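Local coordinates for ABC transporter, substrate binding protein (PDB 3EAF) that probably captures a solute outside the cell membrane and delivers it to an ABC importer, at residues Leu132-Ala136 / Ser137-Gln141; Lys163-Ala166 / Pro167-Leu171. One frame throughout, in Å; residues are numbered along the deposited sequence.

Overall arrangement
Both contacts sit in the lobe built around the sheet that holds strands 142-148, 171-178, 202-205 and 227-230, and each is the point where a helix gives way to the chain leading into an edge or inner strand. Contact 1 comes first, closing helix 124-139 ahead of strand 142-148; contact 2 follows, turning out of helix 159-165 into strand 171-178, which lies parallel beside 142-148. Their centres are about 11 Å apart and they touch: A136 packs on the backbone of L169, L132 lies against the side chains of L169 and L171, and Q141 meets G170. The two helix ends thus meet beside the 171-178 edge of the sheet, away from the magnesium site.

Contact 1 of 2, residues Leu132-Ala136 / Ser137-Gln141; sequences LAFLA and SEFGQ
F134 lays one face of its ring under CB of E138, 4.2 Å above the ring plane and offset toward the rim, one helical turn further on. The ring swings forward because CG stands anti to the backbone N (chi1 160°), and the same placing brings its CE2 within 4.2 Å of CE2 of F139, the two phenyl groups crossing obliquely. E138 serves both aromatics: its CG sits over the centre of the F139 ring, 3.6 Å above the plane. L135 CD1 adds an apolar contact with F139 CD2, 4.4 Å away. This is the last turn of helix 124-139, which packs on the central sheet of one α/β lobe of a periplasmic-binding-protein fold; F139 also meets F227 and Y202 there, while F134 meets F252 and F369. Up the exposed side, A133 O is gripped twice by S137, from its N at 2.9 Å and from its hydroxyl OG at 3.1 Å, the two donors arriving from opposite faces of the carbonyl plane. The regular i to i+4 ladder continues through E138 N to F134 O and F139 N to L135 O, then fades at G140, whose N makes a weak, bent bond to A136 O (127° at the hydrogen). G140 takes a positive phi and leads the chain out of the helix, with its own O reaching the hydroxyl of Y202.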
ATOM      1  N   LEU A 132       3.038  15.538  -0.270  1.00 11.57           N
ATOM      2  CA  LEU A 132       2.588  16.932  -0.306  1.00 11.55           C
ATOM      3  C   LEU A 132       3.717  17.908   0.031  1.00 11.98           C
ATOM      4  O   LEU A 132       3.776  19.009  -0.524  1.00 12.04           O
ATOM      5  CB  LEU A 132       1.385  17.135   0.620  1.00 11.30           C
ATOM      6  CG  LEU A 132       0.087  16.459   0.149  1.00 11.01           C
ATOM      7  CD1 LEU A 132      -0.917  16.348   1.291  1.00  9.61           C
ATOM      8  CD2 LEU A 132      -0.521  17.184  -1.070  1.00  9.82           C
ATOM      9  N   ALA A 133       4.603  17.491   0.942  1.00 12.41           N
ATOM     10  CA  ALA A 133       5.835  18.219   1.255  1.00 12.64           C
ATOM     11  C   ALA A 133       6.723  18.312   0.025  1.00 12.89           C
ATOM     12  O   ALA A 133       7.311  19.371  -0.248  1.00 13.01           O
ATOM     13  CB  ALA A 133       6.583  17.540   2.407  1.00 12.65           C
ATOM     14  N   PHE A 134       6.820  17.208  -0.722  1.00 13.28           N
ATOM     15  CA  PHE A 134       7.507  17.211  -2.016  1.00 13.58           C
ATOM     16  C   PHE A 134       6.937  18.301  -2.931  1.00 13.80           C
ATOM     17  O   PHE A 134       7.695  19.095  -3.501  1.00 13.57           O
ATOM     18  CB  PHE A 134       7.436  15.847  -2.727  1.00 13.65           C
ATOM     19  CG  PHE A 134       7.687  15.939  -4.211  1.00 13.70           C
ATOM     20  CD1 PHE A 134       8.988  15.977  -4.710  1.00 13.76           C
ATOM     21  CD2 PHE A 134       6.624  16.059  -5.102  1.00 13.15           C
ATOM     22  CE1 PHE A 134       9.223  16.103  -6.076  1.00 13.73           C
ATOM     23  CE2 PHE A 134       6.849  16.193  -6.468  1.00 13.15           C
ATOM     24  CZ  PHE A 134       8.147  16.208  -6.959  1.00 13.36           C
ATOM     25  N   LEU A 135       5.610  18.328  -3.067  1.00 13.98           N
ATOM     26  CA  LEU A 135       4.927  19.320  -3.906  1.00 14.50           C
ATOM     27  C   LEU A 135       5.212  20.747  -3.453  1.00 14.68           C
ATOM     28  O   LEU A 135       5.518  21.613  -4.274  1.00 14.54           O
ATOM     29  CB  LEU A 135       3.412  19.081  -3.906  1.00 14.90           C
ATOM     30  CG  LEU A 135       2.663  18.592  -5.156  1.00 14.85           C
ATOM     31  CD1 LEU A 135       3.427  17.559  -5.952  1.00 15.25           C
ATOM     32  CD2 LEU A 135       1.291  18.065  -4.759  1.00 14.20           C
ATOM     33  N   ALA A 136       5.106  20.981  -2.147  1.00 15.22           N
ATOM     34  CA  ALA A 136       5.285  22.318  -1.574  1.00 15.98           C
ATOM     35  C   ALA A 136       6.715  22.834  -1.744  1.00 16.31           C
ATOM     36  O   ALA A 136       6.921  24.012  -2.028  1.00 16.72           O
ATOM     37  CB  ALA A 136       4.881  22.326  -0.103  1.00 15.87           C
ATOM     38  N   SER A 137       7.692  21.947  -1.589  1.00 16.54           N
ATOM     39  CA  SER A 137       9.102  22.320  -1.683  1.00 17.13           C
ATOM     40  C   SER A 137       9.560  22.493  -3.127  1.00 17.17           C
ATOM     41  O   SER A 137      10.379  23.361  -3.429  1.00 16.83           O
ATOM     42  CB  SER A 137       9.973  21.285  -0.976  1.00 16.97           C
ATOM     43  OG  SER A 137       9.683  21.276   0.413  1.00 18.63           O
ATOM     44  N   GLU A 138       9.023  21.664  -4.011  1.00 17.13           N
ATOM     45  CA  GLU A 138       9.403  21.680  -5.412  1.00 17.61           C
ATOM     46  C   GLU A 138       8.704  22.799  -6.188  1.00 17.60           C
ATOM     47  O   GLU A 138       9.317  23.436  -7.046  1.00 17.58           O
ATOM     48  CB  GLU A 138       9.125  20.302  -6.038  1.00 17.82           C
ATOM     49  CG  GLU A 138       9.588  20.128  -7.484  1.00 19.67           C
ATOM     50  CD  GLU A 138      11.100  20.099  -7.650  1.00 22.28           C
ATOM     51  OE1 GLU A 138      11.840  19.903  -6.657  1.00 22.09           O
ATOM     52  OE2 GLU A 138      11.548  20.271  -8.802  1.00 24.51           O
ATOM     53  N   PHE A 139       7.434  23.053  -5.879  1.00 17.47           N
ATOM     54  CA  PHE A 139       6.623  23.962  -6.694  1.00 17.53           C
ATOM     55  C   PHE A 139       6.095  25.186  -5.947  1.00 17.55           C
ATOM     56  O   PHE A 139       5.509  26.089  -6.557  1.00 17.71           O
ATOM     57  CB  PHE A 139       5.469  23.199  -7.375  1.00 17.43           C
ATOM     58  CG  PHE A 139       5.926  22.067  -8.253  1.00 17.92           C
ATOM     59  CD1 PHE A 139       6.565  22.322  -9.462  1.00 18.47           C
ATOM     60  CD2 PHE A 139       5.718  20.744  -7.867  1.00 18.00           C
ATOM     61  CE1 PHE A 139       6.995  21.274 -10.277  1.00 19.12           C
ATOM     62  CE2 PHE A 139       6.138  19.692  -8.667  1.00 18.16           C
ATOM     63  CZ  PHE A 139       6.777  19.955  -9.879  1.00 18.95           C
ATOM     64  N   GLY A 140       6.298  25.205  -4.630  1.00 17.11           N
ATOM     65  CA  GLY A 140       5.920  26.346  -3.813  1.00 17.19           C
ATOM     66  C   GLY A 140       4.659  26.133  -2.997  1.00 17.26           C
ATOM     67  O   GLY A 140       3.928  25.146  -3.180  1.00 17.08           O
ATOM     68  N   GLN A 141       4.410  27.066  -2.087  1.00 16.90           N
ATOM     69  CA  GLN A 141       3.176  27.094  -1.324  1.00 17.27           C
ATOM     70  C   GLN A 141       2.017  27.380  -2.279  1.00 16.31           C
ATOM     71  O   GLN A 141       2.212  27.971  -3.344  1.00 16.18           O
ATOM     72  CB  GLN A 141       3.275  28.133  -0.202  1.00 17.42           C
ATOM     73  CG  GLN A 141       4.368  27.780   0.806  1.00 19.24           C
ATOM     74  CD  GLN A 141       4.591  28.822   1.889  1.00 19.56           C
ATOM     75  OE1 GLN A 141       3.832  29.788   2.029  1.00 22.64           O
ATOM     76  NE2 GLN A 141       5.651  28.622   2.673  1.00 22.47           N
TER

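Contact 2 of 2, residues Lys163-Ala166 / Pro167-Leu171; sequences KKAA and PSLGL
K163 O faces CD of P167 at 3.4 Å, and since a proline nitrogen carries no hydrogen, the usual i to i+4 helical bond cannot form here. The ammonium of K163 points off to a salt bridge with D176. At K164 a water steps into the ladder: it donates to K164 O at 2.6 Å and accepts from S168 N, bridging two groups that a continuous helix would bond directly. A165 O accepts the hydroxyl of S168, OG 2.9 Å away and tilted slightly from the carbonyl plane, and a weak bond from L169 N, its regular i+4 partner; with chi1 at 73° the S168 hydroxyl folds back over its own backbone to reach it. L169 CD1 lies 4.4 Å from A165 CB, both side chains reaching helix 124-139. A166 is pressed tightly against the proline, CB to CD 3.5 Å. Its O then accepts twice, from L169 N at 3.0 Å and from L171 N, the donors lying above opposite faces of the carbonyl plane; the L171 bond is the straighter, at 161°. A166 CB also meets CB of L171 at 4.3 Å. Together with the G170 N to P167 O bond and the positive phi of G170, the L171 N to A166 O bond completes a Schellman motif, the glycine-bearing turn that here links helix 159-165 to strand 171-178 and finishes a beta-alpha-beta crossover from strand 142-148.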
ATOM      1  N   LYS A 163      -5.428  17.580   6.365  1.00 11.65           N
ATOM      2  CA  LYS A 163      -6.007  18.871   6.768  1.00 12.32           C
ATOM      3  C   LYS A 163      -5.268  19.502   7.951  1.00 12.81           C
ATOM      4  O   LYS A 163      -5.048  20.716   7.974  1.00 13.01           O
ATOM      5  CB  LYS A 163      -7.506  18.743   7.068  1.00 12.01           C
ATOM      6  CG  LYS A 163      -8.377  18.548   5.826  1.00 11.75           C
ATOM      7  CD  LYS A 163      -9.814  18.208   6.202  1.00 12.82           C
ATOM      8  CE  LYS A 163     -10.627  17.863   4.974  1.00 12.65           C
ATOM      9  NZ  LYS A 163     -12.094  17.842   5.228  1.00 13.25           N
ATOM     10  N   LYS A 164      -4.871  18.677   8.916  1.00 13.35           N
ATOM     11  CA  LYS A 164      -4.162  19.167  10.099  1.00 14.37           C
ATOM     12  C   LYS A 164      -2.740  19.621   9.764  1.00 14.31           C
ATOM     13  O   LYS A 164      -2.300  20.674  10.232  1.00 14.47           O
ATOM     14  CB  LYS A 164      -4.156  18.109  11.213  1.00 14.28           C
ATOM     15  CG  LYS A 164      -3.592  18.592  12.555  1.00 15.76           C
ATOM     16  CD  LYS A 164      -3.979  17.638  13.684  1.00 16.32           C
ATOM     17  CE  LYS A 164      -3.315  18.020  15.012  1.00 18.87           C
ATOM     18  NZ  LYS A 164      -3.572  19.434  15.382  1.00 21.26           N
ATOM     19  N   ALA A 165      -2.043  18.836   8.945  1.00 14.16           N
ATOM     20  CA  ALA A 165      -0.654  19.114   8.572  1.00 14.14           C
ATOM     21  C   ALA A 165      -0.519  20.211   7.519  1.00 14.27           C
ATOM     22  O   ALA A 165       0.514  20.879   7.453  1.00 14.03           O
ATOM     23  CB  ALA A 165       0.021  17.843   8.075  1.00 14.10           C
ATOM     24  N   ALA A 166      -1.557  20.385   6.700  1.00 14.46           N
ATOM     25  CA  ALA A 166      -1.491  21.259   5.526  1.00 15.19           C
ATOM     26  C   ALA A 166      -0.970  22.691   5.785  1.00 15.87           C
ATOM     27  O   ALA A 166      -0.081  23.143   5.063  1.00 15.83           O
ATOM     28  CB  ALA A 166      -2.838  21.286   4.774  1.00 15.13           C
ATOM     29  N   PRO A 167      -1.513  23.401   6.807  1.00 16.66           N
ATOM     30  CA  PRO A 167      -1.009  24.752   7.076  1.00 17.45           C
ATOM     31  C   PRO A 167       0.502  24.791   7.288  1.00 18.16           C
ATOM     32  O   PRO A 167       1.174  25.641   6.703  1.00 18.58           O
ATOM     33  CB  PRO A 167      -1.750  25.153   8.357  1.00 17.43           C
ATOM     34  CG  PRO A 167      -3.024  24.365   8.301  1.00 17.27           C
ATOM     35  CD  PRO A 167      -2.603  23.042   7.740  1.00 16.55           C
ATOM     36  N   SER A 168       1.033  23.860   8.082  1.00 19.09           N
ATOM     37  CA  SER A 168       2.466  23.829   8.387  1.00 19.86           C
ATOM     38  C   SER A 168       3.321  23.454   7.175  1.00 20.09           C
ATOM     39  O   SER A 168       4.542  23.642   7.183  1.00 20.26           O
ATOM     40  CB  SER A 168       2.758  22.912   9.583  1.00 19.98           C
ATOM     41  OG  SER A 168       2.639  21.536   9.246  1.00 21.43           O
ATOM     42  N   LEU A 169       2.673  22.944   6.129  1.00 19.95           N
ATOM     43  CA  LEU A 169       3.357  22.595   4.884  1.00 19.79           C
ATOM     44  C   LEU A 169       3.274  23.725   3.856  1.00 19.48           C
ATOM     45  O   LEU A 169       3.833  23.618   2.768  1.00 19.43           O
ATOM     46  CB  LEU A 169       2.777  21.308   4.286  1.00 19.98           C
ATOM     47  CG  LEU A 169       2.828  19.978   5.045  1.00 20.26           C
ATOM     48  CD1 LEU A 169       2.014  18.922   4.312  1.00 21.23           C
ATOM     49  CD2 LEU A 169       4.260  19.497   5.268  1.00 21.45           C
ATOM     50  N   GLY A 170       2.569  24.798   4.205  1.00 18.94           N
ATOM     51  CA  GLY A 170       2.349  25.912   3.291  1.00 18.46           C
ATOM     52  C   GLY A 170       1.261  25.645   2.260  1.00 17.98           C
ATOM     53  O   GLY A 170       1.258  26.237   1.176  1.00 17.61           O
ATOM     54  N   LEU A 171       0.332  24.755   2.597  1.00 17.36           N
ATOM     55  CA  LEU A 171      -0.753  24.405   1.693  1.00 16.91           C
ATOM     56  C   LEU A 171      -2.109  24.796   2.274  1.00 16.95           C
ATOM     57  O   LEU A 171      -2.432  24.448   3.412  1.00 17.01           O
ATOM     58  CB  LEU A 171      -0.714  22.906   1.350  1.00 16.75           C
ATOM     59  CG  LEU A 171       0.533  22.366   0.638  1.00 16.10           C
ATOM     60  CD1 LEU A 171       0.506  20.842   0.552  1.00 15.61           C
ATOM     61  CD2 LEU A 171       0.708  22.972  -0.743  1.00 15.52           C
TER
HETATM   62  O   HOH W   1      -0.424  22.421  10.352  1.00 21.95           O